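PDB 1VJ0: alcohol dehydrogenase, zinc-containing from Thermotoga maritima, which probably acts as a zinc-dependent oxidoreductase of the medium-chain alcohol dehydrogenase family and binds two zinc ions, one in a four-cysteine site and the other probably catalytic. Local coordinates for residues 102-110 with 326-336; 266-277 with 288-299. One frame throughout, in Å; residues are numbered along the deposited sequence.

Contact 1 (102-110 with 326-336); sequences DLIVWNRGI and VSDTSHFVKTV
The ring of Phe332 meets the backbone of 105-107: the backbone N of Asn107 stands 3.8 Å above one face, toward the rim, and Val105 O lies at the edge near the ring plane. This joins strand 103-106 of the GroES-like domain to the capped start of helix 329-340. CG of Phe332 is anti to the backbone N (chi1 164°), carrying the ring off the helix to the end of strand 103-106, where CE1 comes 3.6 Å from Trp106 C. Val105 CG2 touches CZ of Phe332 and, more loosely, CG2 of Val336. Asn107 ND2 donates to Thr329 OG1 at 2.9 Å, with the acceptor in the amide plane; OG1 is also hydrogen-bonded to Asp160. Asn107 OD1 closes an Asx turn by accepting from Gly109 N, 54° out of the carbonyl plane, and accepts from a water that also donates to Ser327 O. Asp328 OD1 accepts from His331 N while Asp328 N donates to His331 ND1, a capping box; OD2 forms a salt bridge with Lys122 of a neighbouring subunit. The same water stands over one face of the Arg108 guanidinium. A second, at its edge, accepts from Arg108 NH2 at 2.9 Å and is hydrogen-bonded to Ser327 OG.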
loop_
_atom_site.group_PDB
_atom_site.type_symbol
_atom_site.label_atom_id
_atom_site.label_comp_id
_atom_site.label_asym_id
_atom_site.label_seq_id
_atom_site.Cartn_x
_atom_site.Cartn_y
_atom_site.Cartn_z
ATOM N N ASP A 102 -1.545 0.710 -39.081
ATOM C CA ASP A 102 -0.990 0.858 -37.737
ATOM C C ASP A 102 -0.274 -0.398 -37.256
ATOM O O ASP A 102 -0.747 -1.513 -37.481
ATOM C CB ASP A 102 -2.065 1.197 -36.705
ATOM C CG ASP A 102 -2.605 2.616 -36.855
ATOM O OD1 ASP A 102 -1.977 3.458 -37.520
ATOM O OD2 ASP A 102 -3.679 2.975 -36.343
ATOM N N LEU A 103 0.839 -0.205 -36.546
ATOM C CA LEU A 103 1.537 -1.312 -35.875
ATOM C C LEU A 103 0.985 -1.376 -34.495
ATOM O O LEU A 103 0.770 -0.334 -33.855
ATOM C CB LEU A 103 3.054 -1.107 -35.854
ATOM C CG LEU A 103 3.710 -0.940 -37.233
ATOM C CD1 LEU A 103 5.167 -0.594 -37.111
ATOM C CD2 LEU A 103 3.551 -2.186 -38.091
ATOM N N ILE A 104 0.725 -2.595 -34.038
ATOM C CA ILE A 104 0.180 -2.823 -32.719
ATOM C C ILE A 104 0.763 -4.021 -32.016
ATOM O O ILE A 104 1.283 -4.962 -32.640
ATOM C CB ILE A 104 -1.380 -2.964 -32.795
ATOM C CG1 ILE A 104 -1.809 -4.217 -33.582
ATOM C CG2 ILE A 104 -1.958 -1.712 -33.369
ATOM C CD1 ILE A 104 -3.318 -4.585 -33.381
ATOM N N VAL A 105 0.662 -3.977 -30.693
ATOM C CA VAL A 105 0.755 -5.147 -29.875
ATOM C C VAL A 105 -0.504 -5.177 -28.990
ATOM O O VAL A 105 -1.266 -4.204 -28.930
ATOM C CB VAL A 105 2.036 -5.197 -29.022
ATOM C CG1 VAL A 105 3.223 -5.329 -29.902
ATOM C CG2 VAL A 105 2.178 -3.942 -28.129
ATOM N N TRP A 106 -0.749 -6.323 -28.361
ATOM C CA TRP A 106 -1.972 -6.512 -27.635
ATOM C C TRP A 106 -1.810 -7.491 -26.504
ATOM O O TRP A 106 -0.914 -8.362 -26.491
ATOM C CB TRP A 106 -3.115 -6.988 -28.571
ATOM C CG TRP A 106 -2.826 -8.274 -29.288
ATOM C CD1 TRP A 106 -3.167 -9.535 -28.871
ATOM C CD2 TRP A 106 -2.143 -8.452 -30.547
ATOM N NE1 TRP A 106 -2.735 -10.466 -29.777
ATOM C CE2 TRP A 106 -2.095 -9.836 -30.809
ATOM C CE3 TRP A 106 -1.565 -7.586 -31.464
ATOM C CZ2 TRP A 106 -1.497 -10.367 -31.949
ATOM C CZ3 TRP A 106 -0.954 -8.114 -32.598
ATOM C CH2 TRP A 106 -0.929 -9.498 -32.829
ATOM N N ASN A 107 -2.696 -7.354 -25.540
ATOM C CA ASN A 107 -2.762 -8.323 -24.427
ATOM C C ASN A 107 -3.416 -9.624 -24.961
ATOM O O ASN A 107 -4.533 -9.618 -25.501
ATOM C CB ASN A 107 -3.569 -7.701 -23.242
ATOM C CG ASN A 107 -3.608 -8.572 -21.984
ATOM O OD1 ASN A 107 -3.219 -9.755 -21.990
ATOM N ND2 ASN A 107 -4.083 -7.970 -20.877
ATOM N N ARG A 108 -2.734 -10.748 -24.767
ATOM C CA ARG A 108 -3.245 -12.050 -25.222
ATOM C C ARG A 108 -4.545 -12.478 -24.568
ATOM O O ARG A 108 -5.308 -13.253 -25.137
ATOM C CB ARG A 108 -2.164 -13.118 -24.965
ATOM C CG ARG A 108 -1.879 -13.442 -23.513
ATOM C CD ARG A 108 -0.921 -14.610 -23.411
ATOM N NE ARG A 108 -0.674 -15.004 -22.045
ATOM C CZ ARG A 108 0.137 -14.348 -21.225
ATOM N NH1 ARG A 108 0.778 -13.306 -21.635
ATOM N NH2 ARG A 108 0.301 -14.744 -19.974
ATOM N N GLY A 109 -4.808 -11.961 -23.366
ATOM C CA GLY A 109 -5.931 -12.423 -22.562
ATOM C C GLY A 109 -7.053 -11.421 -22.501
ATOM O O GLY A 109 -6.819 -10.207 -22.385
ATOM N N ILE A 110 -8.278 -11.913 -22.630
ATOM C CA ILE A 110 -9.474 -11.071 -22.520
ATOM C C ILE A 110 -10.246 -11.629 -21.331
ATOM O O ILE A 110 -10.399 -12.846 -21.211
ATOM C CB ILE A 110 -10.334 -11.179 -23.774
ATOM C CG1 ILE A 110 -9.610 -10.542 -24.989
ATOM C CG2 ILE A 110 -11.745 -10.553 -23.544
ATOM C CD1 ILE A 110 -10.435 -10.670 -26.259
ATOM N N VAL A 326 0.008 -15.231 -14.333
ATOM C CA VAL A 326 -0.069 -14.464 -15.578
ATOM C C VAL A 326 0.059 -12.931 -15.343
ATOM O O VAL A 326 0.971 -12.505 -14.613
ATOM C CB VAL A 326 -1.263 -14.939 -16.506
ATOM C CG1 VAL A 326 -1.146 -16.461 -16.756
ATOM C CG2 VAL A 326 -2.579 -14.602 -15.948
ATOM N N SER A 327 -0.729 -12.130 -16.036
ATOM C CA SER A 327 -0.617 -10.689 -15.967
ATOM C C SER A 327 -1.877 -10.129 -16.538
ATOM O O SER A 327 -2.656 -10.847 -17.174
ATOM C CB SER A 327 0.562 -10.229 -16.803
ATOM O OG SER A 327 0.469 -10.773 -18.096
ATOM N N ASP A 328 -2.077 -8.838 -16.322
ATOM C CA ASP A 328 -3.212 -8.139 -16.860
ATOM C C ASP A 328 -2.776 -6.950 -17.710
ATOM O O ASP A 328 -1.601 -6.767 -17.986
ATOM C CB ASP A 328 -4.200 -7.762 -15.734
ATOM C CG ASP A 328 -3.660 -6.749 -14.776
ATOM O OD1 ASP A 328 -2.790 -5.908 -15.120
ATOM O OD2 ASP A 328 -4.105 -6.697 -13.630
ATOM N N THR A 329 -3.746 -6.157 -18.160
ATOM C CA THR A 329 -3.457 -5.032 -19.019
ATOM C C THR A 329 -2.606 -3.943 -18.368
ATOM O O THR A 329 -1.856 -3.334 -19.057
ATOM C CB THR A 329 -4.760 -4.448 -19.532
ATOM O OG1 THR A 329 -5.384 -5.419 -20.387
ATOM C CG2 THR A 329 -4.527 -3.212 -20.387
ATOM N N SER A 330 -2.706 -3.728 -17.056
ATOM C CA SER A 330 -1.814 -2.794 -16.398
ATOM C C SER A 330 -0.367 -3.295 -16.472
ATOM O O SER A 330 0.559 -2.528 -16.732
ATOM C CB SER A 330 -2.238 -2.491 -14.943
ATOM O OG SER A 330 -1.956 -3.608 -14.061
ATOM N N HIS A 331 -0.149 -4.587 -16.292
ATOM C CA HIS A 331 1.184 -5.112 -16.388
ATOM C C HIS A 331 1.715 -5.035 -17.817
ATOM O O HIS A 331 2.914 -4.758 -18.035
ATOM C CB HIS A 331 1.235 -6.565 -15.912
ATOM C CG HIS A 331 0.715 -6.773 -14.535
ATOM N ND1 HIS A 331 -0.257 -7.711 -14.247
ATOM C CD2 HIS A 331 0.988 -6.137 -13.364
ATOM C CE1 HIS A 331 -0.524 -7.680 -12.945
ATOM N NE2 HIS A 331 0.210 -6.729 -12.385
ATOM N N PHE A 332 0.829 -5.325 -18.767
ATOM C CA PHE A 332 1.096 -5.218 -20.222
ATOM C C PHE A 332 1.699 -3.839 -20.622
ATOM O O PHE A 332 2.779 -3.721 -21.204
ATOM C CB PHE A 332 -0.223 -5.573 -20.972
ATOM C CG PHE A 332 -0.257 -5.170 -22.426
ATOM C CD1 PHE A 332 0.588 -5.739 -23.354
ATOM C CD2 PHE A 332 -1.126 -4.216 -22.846
ATOM C CE1 PHE A 332 0.517 -5.340 -24.714
ATOM C CE2 PHE A 332 -1.180 -3.806 -24.188
ATOM C CZ PHE A 332 -0.357 -4.373 -25.098
ATOM N N VAL A 333 0.998 -2.788 -20.255
ATOM C CA VAL A 333 1.404 -1.449 -20.615
ATOM C C VAL A 333 2.764 -1.114 -19.977
ATOM O O VAL A 333 3.677 -0.574 -20.627
ATOM C CB VAL A 333 0.283 -0.470 -20.137
ATOM C CG1 VAL A 333 0.789 0.944 -19.971
ATOM C CG2 VAL A 333 -0.899 -0.547 -21.045
ATOM N N LYS A 334 2.920 -1.440 -18.705
ATOM C CA LYS A 334 4.171 -1.109 -18.025
ATOM C C LYS A 334 5.346 -1.934 -18.536
ATOM O O LYS A 334 6.497 -1.480 -18.572
ATOM C CB LYS A 334 4.002 -1.240 -16.514
ATOM C CG LYS A 334 2.897 -0.378 -15.976
ATOM C CD LYS A 334 2.569 -0.653 -14.513
ATOM C CE LYS A 334 1.315 0.143 -14.111
ATOM N NZ LYS A 334 0.685 -0.231 -12.762
ATOM N N THR A 335 5.062 -3.164 -18.938
ATOM C CA THR A 335 6.096 -4.031 -19.546
ATOM C C THR A 335 6.537 -3.473 -20.900
ATOM O O THR A 335 7.729 -3.440 -21.207
ATOM C CB THR A 335 5.545 -5.449 -19.717
ATOM O OG1 THR A 335 5.290 -6.008 -18.415
ATOM C CG2 THR A 335 6.549 -6.371 -20.398
ATOM N N VAL A 336 5.583 -3.055 -21.722
ATOM C CA VAL A 336 5.915 -2.436 -22.979
ATOM C C VAL A 336 6.784 -1.198 -22.730
ATOM O O VAL A 336 7.785 -1.016 -23.425
ATOM C CB VAL A 336 4.633 -2.092 -23.790
ATOM C CG1 VAL A 336 4.925 -1.179 -24.954
ATOM C CG2 VAL A 336 3.939 -3.360 -24.232
HETATM O O HOH W 1 -2.921 -11.618 -19.947
HETATM O O HOH W 2 2.058 -12.798 -18.727
#

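Contact 2 (266-277 with 288-299)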
loop_
_atom_site.group_PDB
_atom_site.type_symbol
_atom_site.label_atom_id
_atom_site.label_comp_id
_atom_site.label_asym_id
_atom_site.label_seq_id
_atom_site.Cartn_x
_atom_site.Cartn_y
_atom_site.Cartn_z
ATOM N N ARG A 266 22.283 -10.033 6.023
ATOM C CA ARG A 266 20.810 -10.088 6.158
ATOM C C ARG A 266 20.099 -11.162 5.300
ATOM O O ARG A 266 19.168 -11.797 5.771
ATOM C CB ARG A 266 20.171 -8.724 5.856
ATOM C CG ARG A 266 20.600 -7.636 6.792
ATOM C CD ARG A 266 19.792 -6.358 6.605
ATOM N NE ARG A 266 20.055 -5.773 5.300
ATOM C CZ ARG A 266 21.040 -4.916 5.041
ATOM N NH1 ARG A 266 21.861 -4.472 5.991
ATOM N NH2 ARG A 266 21.155 -4.439 3.812
ATOM N N GLY A 267 20.493 -11.289 4.027
ATOM C CA GLY A 267 19.722 -12.031 3.042
ATOM C C GLY A 267 19.123 -11.067 2.017
ATOM O O GLY A 267 19.124 -9.825 2.196
ATOM N N ALA A 268 18.654 -11.634 0.916
ATOM C CA ALA A 268 17.927 -10.902 -0.134
ATOM C C ALA A 268 16.642 -10.229 0.342
ATOM O O ALA A 268 15.888 -10.800 1.113
ATOM C CB ALA A 268 17.583 -11.874 -1.309
ATOM N N ASP A 269 16.370 -9.030 -0.185
ATOM C CA ASP A 269 15.143 -8.282 0.104
ATOM C C ASP A 269 13.970 -8.856 -0.719
ATOM O O ASP A 269 12.820 -8.926 -0.253
ATOM C CB ASP A 269 15.403 -6.825 -0.294
ATOM C CG ASP A 269 16.554 -6.217 0.490
ATOM O OD1 ASP A 269 16.521 -6.294 1.759
ATOM O OD2 ASP A 269 17.554 -5.673 -0.041
ATOM N N PHE A 270 14.300 -9.329 -1.935
ATOM C CA PHE A 270 13.321 -9.738 -2.919
ATOM C C PHE A 270 13.910 -10.869 -3.762
ATOM O O PHE A 270 15.007 -10.766 -4.267
ATOM C CB PHE A 270 12.867 -8.542 -3.794
ATOM C CG PHE A 270 11.872 -8.915 -4.910
ATOM C CD1 PHE A 270 12.318 -9.417 -6.144
ATOM C CD2 PHE A 270 10.495 -8.845 -4.691
ATOM C CE1 PHE A 270 11.369 -9.789 -7.150
ATOM C CE2 PHE A 270 9.568 -9.169 -5.697
ATOM C CZ PHE A 270 10.023 -9.647 -6.918
ATOM N N ILE A 271 13.181 -11.963 -3.838
ATOM C CA ILE A 271 13.538 -13.082 -4.693
ATOM C C ILE A 271 12.452 -13.368 -5.716
ATOM O O ILE A 271 11.277 -13.377 -5.379
ATOM C CB ILE A 271 13.826 -14.331 -3.836
ATOM C CG1 ILE A 271 14.885 -13.975 -2.779
ATOM C CG2 ILE A 271 14.319 -15.476 -4.696
ATOM C CD1 ILE A 271 15.344 -15.136 -1.946
ATOM N N LEU A 272 12.872 -13.725 -6.940
ATOM C CA LEU A 272 11.961 -14.195 -7.976
ATOM C C LEU A 272 12.283 -15.644 -8.296
ATOM O O LEU A 272 13.420 -15.953 -8.701
ATOM C CB LEU A 272 12.133 -13.370 -9.256
ATOM C CG LEU A 272 11.294 -13.850 -10.442
ATOM C CD1 LEU A 272 9.805 -13.641 -10.160
ATOM C CD2 LEU A 272 11.738 -13.133 -11.670
ATOM N N GLU A 273 11.309 -16.538 -8.087
ATOM C CA GLU A 273 11.424 -17.901 -8.555
ATOM C C GLU A 273 11.029 -17.874 -10.033
ATOM O O GLU A 273 9.867 -17.579 -10.340
ATOM C CB GLU A 273 10.511 -18.881 -7.776
ATOM C CG GLU A 273 10.765 -20.341 -8.154
ATOM C CD GLU A 273 9.994 -20.744 -9.418
ATOM O OE1 GLU A 273 8.756 -20.439 -9.461
ATOM O OE2 GLU A 273 10.585 -21.350 -10.330
ATOM N N ALA A 274 11.975 -18.215 -10.910
ATOM C CA ALA A 274 11.750 -18.242 -12.346
ATOM C C ALA A 274 12.374 -19.508 -12.941
ATOM O O ALA A 274 12.874 -19.530 -14.097
ATOM C CB ALA A 274 12.318 -16.992 -12.963
ATOM N N THR A 275 12.363 -20.589 -12.157
ATOM C CA THR A 275 12.979 -21.852 -12.615
ATOM C C THR A 275 11.991 -22.818 -13.200
ATOM O O THR A 275 12.377 -23.661 -13.997
ATOM C CB THR A 275 13.722 -22.625 -11.461
ATOM O OG1 THR A 275 12.785 -23.057 -10.477
ATOM C CG2 THR A 275 14.692 -21.746 -10.678
ATOM N N GLY A 276 10.741 -22.792 -12.734
ATOM C CA GLY A 276 9.797 -23.862 -13.084
ATOM C C GLY A 276 9.849 -25.110 -12.211
ATOM O O GLY A 276 9.113 -26.077 -12.426
ATOM N N ASP A 277 10.722 -25.111 -11.223
ATOM C CA ASP A 277 10.888 -26.241 -10.342
ATOM C C ASP A 277 10.524 -25.842 -8.914
ATOM O O ASP A 277 11.112 -24.938 -8.344
ATOM C CB ASP A 277 12.316 -26.659 -10.408
ATOM C CG ASP A 277 12.606 -27.907 -9.602
ATOM O OD1 ASP A 277 11.791 -28.385 -8.792
ATOM O OD2 ASP A 277 13.681 -28.481 -9.755
ATOM N N LEU A 288 16.449 -15.628 1.806
ATOM C CA LEU A 288 15.566 -14.492 2.045
ATOM C C LEU A 288 15.852 -13.860 3.436
ATOM O O LEU A 288 15.986 -14.591 4.448
ATOM C CB LEU A 288 14.113 -15.001 1.960
ATOM C CG LEU A 288 12.966 -14.000 1.775
ATOM C CD1 LEU A 288 13.083 -13.275 0.475
ATOM C CD2 LEU A 288 11.625 -14.765 1.865
ATOM N N ARG A 289 15.958 -12.523 3.501
ATOM C CA ARG A 289 16.082 -11.903 4.795
ATOM C C ARG A 289 14.784 -11.992 5.566
ATOM O O ARG A 289 13.688 -12.250 5.013
ATOM C CB ARG A 289 16.496 -10.452 4.712
ATOM C CG ARG A 289 15.484 -9.461 4.163
ATOM C CD ARG A 289 15.794 -8.021 4.684
ATOM N NE ARG A 289 14.999 -6.971 4.044
ATOM C CZ ARG A 289 13.860 -6.476 4.527
ATOM N NH1 ARG A 289 13.295 -6.948 5.636
ATOM N NH2 ARG A 289 13.283 -5.461 3.917
ATOM N N ARG A 290 14.941 -11.841 6.853
ATOM C CA ARG A 290 13.800 -11.602 7.738
ATOM C C ARG A 290 13.068 -10.372 7.212
ATOM O O ARG A 290 13.689 -9.348 7.032
ATOM C CB ARG A 290 14.288 -11.390 9.145
ATOM C CG ARG A 290 14.734 -12.675 9.777
ATOM C CD ARG A 290 14.964 -12.535 11.235
ATOM N NE ARG A 290 13.798 -12.967 11.999
ATOM C CZ ARG A 290 13.479 -12.495 13.198
ATOM N NH1 ARG A 290 14.217 -11.533 13.780
ATOM N NH2 ARG A 290 12.403 -12.959 13.829
ATOM N N GLY A 291 11.780 -10.512 6.970
ATOM C CA GLY A 291 10.917 -9.454 6.388
ATOM C C GLY A 291 10.917 -9.437 4.869
ATOM O O GLY A 291 10.245 -8.604 4.265
ATOM N N GLY A 292 11.670 -10.356 4.259
ATOM C CA GLY A 292 11.816 -10.464 2.820
ATOM C C GLY A 292 10.570 -10.867 2.030
ATOM O O GLY A 292 9.567 -11.381 2.606
ATOM N N PHE A 293 10.632 -10.644 0.713
ATOM C CA PHE A 293 9.520 -10.904 -0.211
ATOM C C PHE A 293 9.901 -11.855 -1.333
ATOM O O PHE A 293 10.879 -11.682 -2.029
ATOM C CB PHE A 293 9.032 -9.545 -0.740
ATOM C CG PHE A 293 7.694 -9.572 -1.387
ATOM C CD1 PHE A 293 7.550 -10.084 -2.649
ATOM C CD2 PHE A 293 6.615 -8.991 -0.775
ATOM C CE1 PHE A 293 6.323 -10.077 -3.275
ATOM C CE2 PHE A 293 5.392 -8.946 -1.409
ATOM C CZ PHE A 293 5.259 -9.516 -2.670
ATOM N N TYR A 294 9.153 -12.934 -1.485
ATOM C CA TYR A 294 9.488 -13.955 -2.447
ATOM C C TYR A 294 8.317 -14.106 -3.429
ATOM O O TYR A 294 7.293 -14.628 -3.054
ATOM C CB TYR A 294 9.694 -15.240 -1.683
ATOM C CG TYR A 294 10.421 -16.382 -2.351
ATOM C CD1 TYR A 294 10.747 -16.400 -3.710
ATOM C CD2 TYR A 294 10.874 -17.407 -1.571
ATOM C CE1 TYR A 294 11.430 -17.483 -4.272
ATOM C CE2 TYR A 294 11.571 -18.478 -2.122
ATOM C CZ TYR A 294 11.848 -18.501 -3.476
ATOM O OH TYR A 294 12.572 -19.568 -3.964
ATOM N N SER A 295 8.478 -13.651 -4.674
ATOM C CA SER A 295 7.497 -13.804 -5.723
ATOM C C SER A 295 7.809 -15.091 -6.432
ATOM O O SER A 295 8.912 -15.266 -6.942
ATOM C CB SER A 295 7.537 -12.678 -6.773
ATOM O OG SER A 295 6.874 -11.514 -6.269
ATOM N N VAL A 296 6.815 -15.967 -6.488
ATOM C CA VAL A 296 6.950 -17.262 -7.106
ATOM C C VAL A 296 6.153 -17.267 -8.405
ATOM O O VAL A 296 4.925 -17.296 -8.402
ATOM C CB VAL A 296 6.509 -18.379 -6.150
ATOM C CG1 VAL A 296 6.731 -19.691 -6.782
ATOM C CG2 VAL A 296 7.269 -18.270 -4.844
ATOM N N ALA A 297 6.868 -17.277 -9.522
ATOM C CA ALA A 297 6.241 -17.078 -10.850
ATOM C C ALA A 297 6.612 -18.130 -11.890
ATOM O O ALA A 297 6.014 -18.143 -12.933
ATOM C CB ALA A 297 6.545 -15.710 -11.378
ATOM N N GLY A 298 7.566 -19.024 -11.620
ATOM C CA GLY A 298 8.072 -19.907 -12.705
ATOM C C GLY A 298 7.366 -21.246 -12.760
ATOM O O GLY A 298 7.157 -21.800 -13.827
ATOM N N VAL A 299 7.046 -21.804 -11.593
ATOM C CA VAL A 299 6.352 -23.096 -11.534
ATOM C C VAL A 299 5.040 -23.000 -12.307
ATOM O O VAL A 299 4.160 -22.163 -12.003
ATOM C CB VAL A 299 6.095 -23.546 -10.121
ATOM C CG1 VAL A 299 5.366 -24.847 -10.122
ATOM C CG2 VAL A 299 7.422 -23.635 -9.319
HETATM O O HOH W 3 17.698 -11.395 7.880
#
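Both oxygens of the Glu273 carboxylate are gripped by more than one donor, and the group ties two loops together. OE1 takes Gly298 N at 2.8 Å from above the carboxylate plane and Val299 N on its syn lone pair, while OE2 accepts from Thr275 N, Thr275 OG1 and Gly276 N. The bend at chi2 (-84°) turns the carboxylate across to 298-299. With an alanine in place of Glu273, the amides of Gly298, Val299, Thr275 and Gly276 would probably lose the carboxylate that accepts from them, and the two loops would be free to shift. Gly298 lies so close that a CB on it would collide with OE2 of Glu273. Upstream, strands 270-273 and 292-296 run parallel as neighbours in the six-stranded sheet of the Rossmann-type domain, with helix 280-287 in the connection between them. Backbone bonds alternate from Phe293 N to Asp269 O through to Ala297 N to Glu273 O. On one face, Ile271 CG2 lies 3.5 Å from CE1 of Tyr294, whose hydroxyl bonds Gln202; Leu288 CD1 packs against CG1 of Ile271. On the other, the rings of Phe270 and Phe293 lie side by side, near parallel at 13° but slid apart, centroids 5.9 Å apart, so they barely overlap. At the far end Arg289 NE donates to the anti lone pair of Asp269 OD1 in a salt bridge, in the guanidinium plane, with the carboxylate turned 70° from it. Asp269 OD2 takes Thr198 N, and Arg289 NH1 pairs with Glu123 of a neighbouring subunit and donates to Arg290 O at 2.8 Å.

Contact 2 is nested in sequence inside the loop that contact 1 closes, yet the two do not touch: their centres are 25 Å apart and their nearest atoms about 7 Å. Contact 1 is the one beside the zinc held by Cys55, His77, Glu78 and Cys178, probably the catalytic one: the Arg108 side chain is about 6 Å from the metal, and its NE hydrogen-bonds an unidentified molecule, probably from the crystallisation liquor, that may mark the pocket. Contact 2 belongs to the Rossmann-type sheet, and its Gly298 lies about 11 Å from the side chains of Cys55 and Cys178. Helix 170-188 borders both, with Met177 against Phe332 in contact 1 and Ala186 and Phe187 against Leu272 in contact 2.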